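Local coordinates for protein amine Dehydrogenase (Pseudomonas putida, PDB 1JMX) that carries two covalently bound hemes c and probably transfers electrons as the alpha subunit of a quinohemoprotein amine dehydrogenase, at residues His29-Pro34 against Tyr160-Ala165; Pro72-Gly77 against Ser164-Glu169; Leu60-Ala65 against Ile231-Tyr236. All blocks are in the same frame, centred on the assembly; numbering follows the deposited sequence.

Interaction 1: His29-Pro34 against Tyr160-Ala165; sequences HQRKTP and YPLESA. With HEC (heme c), chain F.
R31 reaches across to L162 and holds its backbone carbonyl oxygen with two guanidinium nitrogens. Beyond CB the chain leaves with CG anti to its own carbonyl carbon (chi1 -68°), and CG meets CD2 of L162 at 3.7 Å, an apolar touch between side chains that run obliquely across one another. CD comes next to L162 O, after which the bend at chi3 (-72°) turns the NE edge onto that oxygen. NE donates to L162 O at 2.8 Å, lying in the carbonyl plane; NH2 donates to the same L162 O at 2.7 Å, but from above that plane. NE and NH2 thus share one oxygen, a side-on grip, and it lies 4° out of the guanidinium plane, which holds the group against rotation. NH1 forms a salt bridge with E74 OE1 and also bonds G69 O. One residue earlier, Q30 NE2 donates to propionate oxygen O1A of a heme c at 3.1 Å, while K32 NZ steadies the amide by bonding Q30 OE1 at 2.7 Å. The contact therefore ties the short, weakly bonded strand 31-32, antiparallel to strand 112-113, to the loop between helices 144-159 and 165-173, whose W167 makes a cation-pi contact with R31.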
loop_
_atom_site.group_PDB
_atom_site.type_symbol
_atom_site.label_atom_id
_atom_site.label_comp_id
_atom_site.label_asym_id
_atom_site.label_seq_id
_atom_site.Cartn_x
_atom_site.Cartn_y
_atom_site.Cartn_z
ATOM N N HIS A 29 -6.564 -0.293 27.580
ATOM C CA HIS A 29 -5.497 -1.285 27.648
ATOM C C HIS A 29 -4.518 -1.144 26.488
ATOM O O HIS A 29 -3.824 -2.093 26.115
ATOM C CB HIS A 29 -6.124 -2.678 27.647
ATOM C CG HIS A 29 -7.324 -2.786 28.529
ATOM N ND1 HIS A 29 -7.240 -3.116 29.862
ATOM C CD2 HIS A 29 -8.631 -2.533 28.286
ATOM C CE1 HIS A 29 -8.442 -3.057 30.406
ATOM N NE2 HIS A 29 -9.304 -2.706 29.471
ATOM N N GLN A 30 -4.480 0.062 25.930
ATOM C CA GLN A 30 -3.615 0.380 24.812
ATOM C C GLN A 30 -3.122 1.822 24.947
ATOM O O GLN A 30 -3.827 2.676 25.487
ATOM C CB GLN A 30 -4.399 0.235 23.503
ATOM C CG GLN A 30 -4.981 -1.148 23.248
ATOM C CD GLN A 30 -5.883 -1.186 22.031
ATOM O OE1 GLN A 30 -5.975 -0.215 21.282
ATOM N NE2 GLN A 30 -6.565 -2.302 21.839
ATOM N N ARG A 31 -1.897 2.076 24.493
ATOM C CA ARG A 31 -1.311 3.428 24.513
ATOM C C ARG A 31 -0.842 3.727 23.101
ATOM O O ARG A 31 -0.196 2.893 22.474
ATOM C CB ARG A 31 -0.139 3.527 25.494
ATOM C CG ARG A 31 -0.557 3.402 26.943
ATOM C CD ARG A 31 0.534 3.797 27.907
ATOM N NE ARG A 31 1.623 2.832 27.979
ATOM C CZ ARG A 31 2.840 3.056 27.499
ATOM N NH1 ARG A 31 3.111 4.208 26.904
ATOM N NH2 ARG A 31 3.805 2.160 27.668
ATOM N N LYS A 32 -1.214 4.891 22.582
ATOM C CA LYS A 32 -0.842 5.272 21.220
ATOM C C LYS A 32 -0.524 6.765 21.126
ATOM O O LYS A 32 -0.719 7.528 22.081
ATOM C CB LYS A 32 -1.998 4.985 20.245
ATOM C CG LYS A 32 -2.837 3.744 20.521
ATOM C CD LYS A 32 -4.103 3.779 19.674
ATOM C CE LYS A 32 -5.112 2.719 20.091
ATOM N NZ LYS A 32 -4.887 1.426 19.440
ATOM N N THR A 33 -0.067 7.175 19.947
ATOM C CA THR A 33 0.246 8.573 19.673
ATOM C C THR A 33 -1.087 9.271 19.386
ATOM O O THR A 33 -2.119 8.607 19.268
ATOM C CB THR A 33 1.159 8.712 18.416
ATOM O OG1 THR A 33 0.472 8.220 17.258
ATOM C CG2 THR A 33 2.462 7.947 18.601
ATOM N N PRO A 34 -1.093 10.616 19.313
ATOM C CA PRO A 34 -2.322 11.371 19.031
ATOM C C PRO A 34 -2.991 10.941 17.716
ATOM O O PRO A 34 -4.214 10.795 17.656
ATOM C CB PRO A 34 -1.821 12.809 18.964
ATOM C CG PRO A 34 -0.739 12.812 19.992
ATOM C CD PRO A 34 0.001 11.531 19.695
ATOM N N TYR A 160 6.983 -4.064 22.790
ATOM C CA TYR A 160 6.098 -2.918 22.987
ATOM C C TYR A 160 5.010 -3.188 24.017
ATOM O O TYR A 160 3.835 -3.235 23.668
ATOM C CB TYR A 160 5.431 -2.551 21.662
ATOM C CG TYR A 160 6.363 -2.485 20.482
ATOM C CD1 TYR A 160 6.118 -3.249 19.344
ATOM C CD2 TYR A 160 7.480 -1.646 20.492
ATOM C CE1 TYR A 160 6.960 -3.183 18.240
ATOM C CE2 TYR A 160 8.333 -1.563 19.393
ATOM C CZ TYR A 160 8.067 -2.333 18.265
ATOM O OH TYR A 160 8.884 -2.244 17.153
ATOM N N PRO A 161 5.384 -3.322 25.304
ATOM C CA PRO A 161 4.469 -3.588 26.418
ATOM C C PRO A 161 3.680 -2.381 26.891
ATOM O O PRO A 161 4.141 -1.247 26.784
ATOM C CB PRO A 161 5.415 -4.068 27.510
ATOM C CG PRO A 161 6.606 -3.205 27.292
ATOM C CD PRO A 161 6.773 -3.244 25.790
ATOM N N LEU A 162 2.507 -2.638 27.456
ATOM C CA LEU A 162 1.640 -1.584 27.972
ATOM C C LEU A 162 2.367 -0.829 29.083
ATOM O O LEU A 162 2.368 0.397 29.118
ATOM C CB LEU A 162 0.348 -2.199 28.511
ATOM C CG LEU A 162 -0.945 -1.379 28.492
ATOM C CD1 LEU A 162 -1.246 -0.815 29.856
ATOM C CD2 LEU A 162 -0.884 -0.291 27.435
ATOM N N GLU A 163 3.002 -1.572 29.984
ATOM C CA GLU A 163 3.736 -0.947 31.077
ATOM C C GLU A 163 5.241 -0.942 30.867
ATOM O O GLU A 163 5.828 -1.906 30.380
ATOM C CB GLU A 163 3.384 -1.581 32.428
ATOM C CG GLU A 163 2.690 -0.591 33.406
ATOM C CD GLU A 163 3.594 0.574 33.881
ATOM O OE1 GLU A 163 4.088 0.501 35.037
ATOM O OE2 GLU A 163 3.780 1.573 33.126
ATOM N N SER A 164 5.846 0.182 31.225
ATOM C CA SER A 164 7.281 0.374 31.112
ATOM C C SER A 164 7.675 1.470 32.094
ATOM O O SER A 164 6.838 2.281 32.501
ATOM C CB SER A 164 7.656 0.782 29.677
ATOM O OG SER A 164 7.159 2.072 29.358
ATOM N N ALA A 165 8.944 1.480 32.480
ATOM C CA ALA A 165 9.446 2.481 33.410
ATOM C C ALA A 165 9.347 3.868 32.780
ATOM O O ALA A 165 8.995 4.840 33.445
ATOM C CB ALA A 165 10.891 2.165 33.778
HETATM FE FE HEC F . -14.417 0.488 19.420
HETATM C CHA HEC F . -12.209 -2.005 18.895
HETATM C CHB HEC F . -11.942 2.434 20.655
HETATM C CHC HEC F . -16.663 3.000 19.970
HETATM C CHD HEC F . -16.937 -1.484 18.179
HETATM N NA HEC F . -12.493 0.262 19.711
HETATM C C1A HEC F . -11.720 -0.836 19.441
HETATM C C2A HEC F . -10.328 -0.607 19.807
HETATM C C3A HEC F . -10.264 0.640 20.298
HETATM C C4A HEC F . -11.605 1.181 20.239
HETATM C CMA HEC F . -9.022 1.337 20.816
HETATM C CAA HEC F . -9.195 -1.596 19.652
HETATM C CBA HEC F . -8.459 -1.308 18.362
HETATM C CGA HEC F . -7.302 -2.255 18.111
HETATM O O1A HEC F . -7.050 -3.153 18.932
HETATM O O2A HEC F . -6.633 -2.093 17.073
HETATM N NB HEC F . -14.328 2.311 20.143
HETATM C C1B HEC F . -13.203 2.985 20.621
HETATM C C2B HEC F . -13.484 4.299 21.092
HETATM C C3B HEC F . -14.829 4.459 20.911
HETATM C C4B HEC F . -15.345 3.235 20.314
HETATM C CMB HEC F . -12.468 5.298 21.688
HETATM C CAB HEC F . -15.575 5.718 21.303
HETATM C CBB HEC F . -15.611 6.896 20.325
HETATM N NC HEC F . -16.375 0.708 19.131
HETATM C C1C HEC F . -17.149 1.825 19.417
HETATM C C2C HEC F . -18.533 1.620 19.074
HETATM C C3C HEC F . -18.623 0.377 18.591
HETATM C C4C HEC F . -17.274 -0.198 18.612
HETATM C CMC HEC F . -19.658 2.639 19.257
HETATM C CAC HEC F . -19.940 -0.343 18.342
HETATM C CBC HEC F . -20.697 -0.205 17.036
HETATM N ND HEC F . -14.553 -1.357 18.685
HETATM C C1D HEC F . -15.658 -2.030 18.212
HETATM C C2D HEC F . -15.319 -3.384 17.754
HETATM C C3D HEC F . -13.976 -3.496 17.970
HETATM C C4D HEC F . -13.533 -2.256 18.536
HETATM C CMD HEC F . -16.275 -4.430 17.167
HETATM C CAD HEC F . -13.060 -4.684 17.684
HETATM C CBD HEC F . -12.523 -4.784 16.265
HETATM C CGD HEC F . -11.738 -3.568 15.837
HETATM O O1D HEC F . -12.238 -2.787 15.025
HETATM O O2D HEC F . -10.607 -3.379 16.309
#

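Interaction 2: Pro72-Gly77 against Ser164-Glu169; sequences PSETDG and SAAWAE
E74 and S164 meet at the start of helix 165-173, where S164 is the N-cap residue and the E74 carboxylate binds the capping hydroxyl. One hydrogen bond crosses the contact: S164 OG donates to E74 OE2 at 2.7 Å, and the approach is from above the carboxylate plane, 38° out of it. The same OG accepts from W167 N at 3.3 Å, a weak but fairly straight capping bond (N-H...O angle 161°). The hydroxyl thus acts as donor to the loop and acceptor from the helix, which fixes its rotation. E74 can span the gap because its chain is extended beyond CG (chi2 -180°), with CG itself anti to the carbonyl carbon.

Charge is the second component. E74 OE1 forms a salt bridge with R31 and accepts from A71 N, while R113 adds a long, weak ion pair at OE2. A carboxylate between arginines and beside a helix N-terminus would be expected to favour its ionised form, and its charge may interact favourably with the helix dipole.

Van der Waals contacts are few, in keeping with the 147 Å² buried between the segments. S73 and A166 are the pair whose CA atoms come nearest, 7.1 Å apart. The CB of A166 points toward the loop and sits 3.7 Å from S73 OG, at the exposed margin of the contact; E74 CG is a looser neighbour of the same A166 methyl, at 4.2 Å. The indole of W167 leads away from the loop, so that this residue meets E74 through the base of its side chain, with W167 CB 4.2 Å from E74 OE2.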
loop_
_atom_site.group_PDB
_atom_site.type_symbol
_atom_site.label_atom_id
_atom_site.label_comp_id
_atom_site.label_asym_id
_atom_site.label_seq_id
_atom_site.Cartn_x
_atom_site.Cartn_y
_atom_site.Cartn_z
ATOM N N PRO A 72 8.433 10.046 25.547
ATOM C CA PRO A 72 9.252 10.485 24.419
ATOM C C PRO A 72 10.178 9.390 23.889
ATOM O O PRO A 72 10.213 9.135 22.691
ATOM C CB PRO A 72 10.028 11.658 25.010
ATOM C CG PRO A 72 9.042 12.237 25.966
ATOM C CD PRO A 72 8.517 11.012 26.656
ATOM N N SER A 73 10.871 8.706 24.793
ATOM C CA SER A 73 11.795 7.648 24.414
ATOM C C SER A 73 11.129 6.436 23.764
ATOM O O SER A 73 11.806 5.600 23.179
ATOM C CB SER A 73 12.631 7.215 25.616
ATOM O OG SER A 73 11.823 6.666 26.633
ATOM N N GLU A 74 9.809 6.331 23.874
ATOM C CA GLU A 74 9.096 5.219 23.258
ATOM C C GLU A 74 8.788 5.519 21.793
ATOM O O GLU A 74 8.285 4.661 21.073
ATOM C CB GLU A 74 7.819 4.889 24.033
ATOM C CG GLU A 74 8.071 4.379 25.453
ATOM C CD GLU A 74 6.787 4.052 26.192
ATOM O OE1 GLU A 74 5.821 4.832 26.105
ATOM O OE2 GLU A 74 6.741 3.009 26.858
ATOM N N THR A 75 9.059 6.755 21.370
ATOM C CA THR A 75 8.859 7.161 19.978
ATOM C C THR A 75 10.207 7.273 19.247
ATOM O O THR A 75 10.242 7.470 18.036
ATOM C CB THR A 75 8.119 8.520 19.842
ATOM O OG1 THR A 75 8.914 9.569 20.415
ATOM C CG2 THR A 75 6.761 8.466 20.515
ATOM N N ASP A 76 11.304 7.167 19.997
ATOM C CA ASP A 76 12.655 7.253 19.437
ATOM C C ASP A 76 12.884 6.344 18.237
ATOM O O ASP A 76 12.756 5.122 18.333
ATOM C CB ASP A 76 13.704 6.914 20.499
ATOM C CG ASP A 76 13.980 8.063 21.456
ATOM O OD1 ASP A 76 13.371 9.152 21.311
ATOM O OD2 ASP A 76 14.823 7.869 22.361
ATOM N N GLY A 77 13.229 6.954 17.106
ATOM C CA GLY A 77 13.493 6.191 15.898
ATOM C C GLY A 77 12.319 5.935 14.970
ATOM O O GLY A 77 12.520 5.473 13.848
ATOM N N SER A 164 5.846 0.182 31.225
ATOM C CA SER A 164 7.281 0.374 31.112
ATOM C C SER A 164 7.675 1.470 32.094
ATOM O O SER A 164 6.838 2.281 32.501
ATOM C CB SER A 164 7.656 0.782 29.677
ATOM O OG SER A 164 7.159 2.072 29.358
ATOM N N ALA A 165 8.944 1.480 32.480
ATOM C CA ALA A 165 9.446 2.481 33.410
ATOM C C ALA A 165 9.347 3.868 32.780
ATOM O O ALA A 165 8.995 4.840 33.445
ATOM C CB ALA A 165 10.891 2.165 33.778
ATOM N N ALA A 166 9.612 3.927 31.476
ATOM C CA ALA A 166 9.570 5.166 30.705
ATOM C C ALA A 166 8.233 5.890 30.806
ATOM O O ALA A 166 8.184 7.104 31.012
ATOM C CB ALA A 166 9.892 4.865 29.247
ATOM N N TRP A 167 7.150 5.141 30.634
ATOM C CA TRP A 167 5.812 5.706 30.707
ATOM C C TRP A 167 5.462 6.140 32.124
ATOM O O TRP A 167 4.817 7.169 32.325
ATOM C CB TRP A 167 4.783 4.687 30.211
ATOM C CG TRP A 167 3.376 5.173 30.312
ATOM C CD1 TRP A 167 2.317 4.506 30.850
ATOM C CD2 TRP A 167 2.872 6.442 29.872
ATOM N NE1 TRP A 167 1.184 5.277 30.773
ATOM C CE2 TRP A 167 1.494 6.471 30.179
ATOM C CE3 TRP A 167 3.454 7.559 29.249
ATOM C CZ2 TRP A 167 0.682 7.573 29.885
ATOM C CZ3 TRP A 167 2.648 8.656 28.957
ATOM C CH2 TRP A 167 1.273 8.653 29.277
ATOM N N ALA A 168 5.866 5.333 33.099
ATOM C CA ALA A 168 5.596 5.616 34.507
ATOM C C ALA A 168 6.304 6.897 34.938
ATOM O O ALA A 168 5.702 7.770 35.576
ATOM C CB ALA A 168 6.056 4.437 35.376
ATOM N N GLU A 169 7.577 7.006 34.561
ATOM C CA GLU A 169 8.402 8.163 34.889
ATOM C C GLU A 169 8.048 9.389 34.077
ATOM O O GLU A 169 8.398 10.511 34.450
ATOM C CB GLU A 169 9.878 7.818 34.739
ATOM C CG GLU A 169 10.387 6.998 35.913
ATOM C CD GLU A 169 11.793 6.463 35.718
ATOM O OE1 GLU A 169 11.977 5.226 35.857
ATOM O OE2 GLU A 169 12.715 7.276 35.450
#

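Interaction 3: Leu60-Ala65 against Ile231-Tyr236; sequences LVKYLA and ILYNGY
The K62 side chain passes obliquely by the CD2-CE2 side of the Y233 ring, and these two residues cover the most area in a contact that joins helix 54-67 of the cytochrome-c-like heme-binding domain to the eight-stranded antiparallel barrel. The short segments 60-65 and 231-233 run at 37° to each other, with axes 9.1 Å apart at closest approach.

Apolar contacts come first. CD of K62 touches Y233 CE2 at 3.7 Å, and K62 CA lies in the ring plane at the edge of the tyrosine. A65 CB packs against Y233 CD2 at 3.9 Å, with V61 CG1 a looser neighbour of the same ring. I231 contributes from its own strand: its CG2 sits 4.2 Å above one face of the Y233 ring, offset toward the rim, and also reaches K62 CD at 4.0 Å. P34, at the start of helix 34-48, packs on Y233 as well.

Polar contacts follow from the shape of the lysine. With CG anti to the backbone N, bends at chi2 (75°) and chi4 (83°) carry K62 NZ to L232 O at 3.4 Å, a weak hydrogen bond. Its stronger partners are D66 and D208, both in salt bridges.

Backbone geometry shapes the end of the strand. N234 and G235 both have positive phi, and Y236 N donates to Y233 O at 3.2 Å, as in a type I' turn leading into strand 237-244. CB of N234 rests near A65 O, and D66 also accepts from N234 N.

The chemistry implies a divided role for K62: its methylenes join the aromatic packing between domains, while its ammonium group is held between a helix carboxylate and a barrel-side one.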
loop_
_atom_site.group_PDB
_atom_site.type_symbol
_atom_site.label_atom_id
_atom_site.label_comp_id
_atom_site.label_asym_id
_atom_site.label_seq_id
_atom_site.Cartn_x
_atom_site.Cartn_y
_atom_site.Cartn_z
ATOM N N LEU A 60 -12.058 13.616 22.351
ATOM C CA LEU A 60 -11.656 12.276 22.773
ATOM C C LEU A 60 -10.193 11.974 22.493
ATOM O O LEU A 60 -9.525 11.349 23.311
ATOM C CB LEU A 60 -12.557 11.209 22.153
ATOM C CG LEU A 60 -13.890 11.044 22.884
ATOM C CD1 LEU A 60 -14.739 10.007 22.179
ATOM C CD2 LEU A 60 -13.644 10.634 24.332
ATOM N N VAL A 61 -9.693 12.427 21.346
ATOM C CA VAL A 61 -8.291 12.213 20.979
ATOM C C VAL A 61 -7.389 12.891 22.008
ATOM O O VAL A 61 -6.452 12.281 22.507
ATOM C CB VAL A 61 -7.981 12.764 19.558
ATOM C CG1 VAL A 61 -6.475 12.745 19.291
ATOM C CG2 VAL A 61 -8.716 11.940 18.500
ATOM N N LYS A 62 -7.711 14.137 22.351
ATOM C CA LYS A 62 -6.941 14.898 23.333
ATOM C C LYS A 62 -6.938 14.150 24.661
ATOM O O LYS A 62 -5.882 13.920 25.256
ATOM C CB LYS A 62 -7.547 16.296 23.515
ATOM C CG LYS A 62 -6.861 17.170 24.574
ATOM C CD LYS A 62 -5.534 17.720 24.078
ATOM C CE LYS A 62 -4.895 18.674 25.078
ATOM N NZ LYS A 62 -4.127 17.994 26.155
ATOM N N TYR A 63 -8.124 13.721 25.080
ATOM C CA TYR A 63 -8.293 12.994 26.331
ATOM C C TYR A 63 -7.497 11.693 26.363
ATOM O O TYR A 63 -6.766 11.421 27.312
ATOM C CB TYR A 63 -9.784 12.702 26.583
ATOM C CG TYR A 63 -10.036 11.917 27.850
ATOM C CD1 TYR A 63 -10.327 10.548 27.807
ATOM C CD2 TYR A 63 -9.930 12.528 29.103
ATOM C CE1 TYR A 63 -10.498 9.809 28.981
ATOM C CE2 TYR A 63 -10.101 11.796 30.285
ATOM C CZ TYR A 63 -10.380 10.439 30.217
ATOM O OH TYR A 63 -10.517 9.718 31.384
ATOM N N LEU A 64 -7.626 10.898 25.313
ATOM C CA LEU A 64 -6.932 9.617 25.251
ATOM C C LEU A 64 -5.426 9.739 25.019
ATOM O O LEU A 64 -4.653 8.962 25.561
ATOM C CB LEU A 64 -7.589 8.735 24.196
ATOM C CG LEU A 64 -9.050 8.432 24.533
ATOM C CD1 LEU A 64 -9.772 7.892 23.320
ATOM C CD2 LEU A 64 -9.112 7.463 25.705
ATOM N N ALA A 65 -5.016 10.749 24.261
ATOM C CA ALA A 65 -3.607 10.975 23.967
ATOM C C ALA A 65 -2.823 11.372 25.222
ATOM O O ALA A 65 -1.652 11.040 25.360
ATOM C CB ALA A 65 -3.461 12.035 22.883
ATOM N N ILE A 231 -1.764 22.712 19.457
ATOM C CA ILE A 231 -2.233 22.013 20.641
ATOM C C ILE A 231 -1.044 21.192 21.092
ATOM O O ILE A 231 -0.182 20.843 20.290
ATOM C CB ILE A 231 -3.425 21.058 20.339
ATOM C CG1 ILE A 231 -4.615 21.853 19.796
ATOM C CG2 ILE A 231 -3.875 20.337 21.624
ATOM C CD1 ILE A 231 -5.864 21.013 19.541
ATOM N N LEU A 232 -1.008 20.884 22.378
ATOM C CA LEU A 232 0.080 20.115 22.944
ATOM C C LEU A 232 -0.496 18.867 23.621
ATOM O O LEU A 232 -1.322 18.965 24.534
ATOM C CB LEU A 232 0.852 20.998 23.934
ATOM C CG LEU A 232 2.235 20.677 24.511
ATOM C CD1 LEU A 232 2.116 20.147 25.919
ATOM C CD2 LEU A 232 3.020 19.747 23.612
ATOM N N TYR A 233 -0.092 17.705 23.110
ATOM C CA TYR A 233 -0.521 16.408 23.623
ATOM C C TYR A 233 0.555 15.767 24.475
ATOM O O TYR A 233 1.737 15.842 24.155
ATOM C CB TYR A 233 -0.824 15.447 22.475
ATOM C CG TYR A 233 -1.919 15.885 21.546
ATOM C CD1 TYR A 233 -1.622 16.381 20.281
ATOM C CD2 TYR A 233 -3.258 15.757 21.909
ATOM C CE1 TYR A 233 -2.628 16.732 19.397
ATOM C CE2 TYR A 233 -4.271 16.104 21.035
ATOM C CZ TYR A 233 -3.950 16.588 19.780
ATOM O OH TYR A 233 -4.946 16.914 18.901
ATOM N N ASN A 234 0.134 15.140 25.564
ATOM C CA ASN A 234 1.033 14.428 26.466
ATOM C C ASN A 234 2.264 15.214 26.922
ATOM O O ASN A 234 3.325 14.637 27.134
ATOM C CB ASN A 234 1.448 13.099 25.824
ATOM C CG ASN A 234 2.036 12.117 26.819
ATOM O OD1 ASN A 234 1.799 12.213 28.017
ATOM N ND2 ASN A 234 2.806 11.162 26.320
ATOM N N GLY A 235 2.125 16.532 27.032
ATOM C CA GLY A 235 3.217 17.365 27.504
ATOM C C GLY A 235 4.393 17.617 26.584
ATOM O O GLY A 235 5.272 18.399 26.942
ATOM N N TYR A 236 4.427 16.980 25.413
ATOM C CA TYR A 236 5.534 17.184 24.477
ATOM C C TYR A 236 5.146 17.092 23.006
ATOM O O TYR A 236 5.805 17.696 22.166
ATOM C CB TYR A 236 6.700 16.229 24.775
ATOM C CG TYR A 236 6.508 14.797 24.304
ATOM C CD1 TYR A 236 7.202 14.310 23.196
ATOM C CD2 TYR A 236 5.645 13.932 24.975
ATOM C CE1 TYR A 236 7.044 12.997 22.769
ATOM C CE2 TYR A 236 5.478 12.618 24.558
ATOM C CZ TYR A 236 6.181 12.156 23.459
ATOM O OH TYR A 236 6.044 10.849 23.070
#

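Overall arrangement
The three contacts lie on the same side of the chain's centre and are all partly buried; interactions 1 and 2 meet at the same helix start, while interaction 3 holds other elements. Interactions 1 and 2 share S164, belong to the heme-binding region and are mainly polar, linked through the R31-E74 salt bridge. Interaction 1 reaches a heme propionate, whereas interaction 2 buries the least surface, 147 Å². Interaction 3, about 14 Å from interaction 1 and 16 Å from interaction 2 between centres, buries the most, has no fully exposed touching residue, and joins that region to the barrel, chiefly by apolar packing. P34, from the 29-34 segment, packs on V61, A65 and Y233 of interaction 3, and Y236 of interaction 3 touches P72 and T75 of segment 72-77.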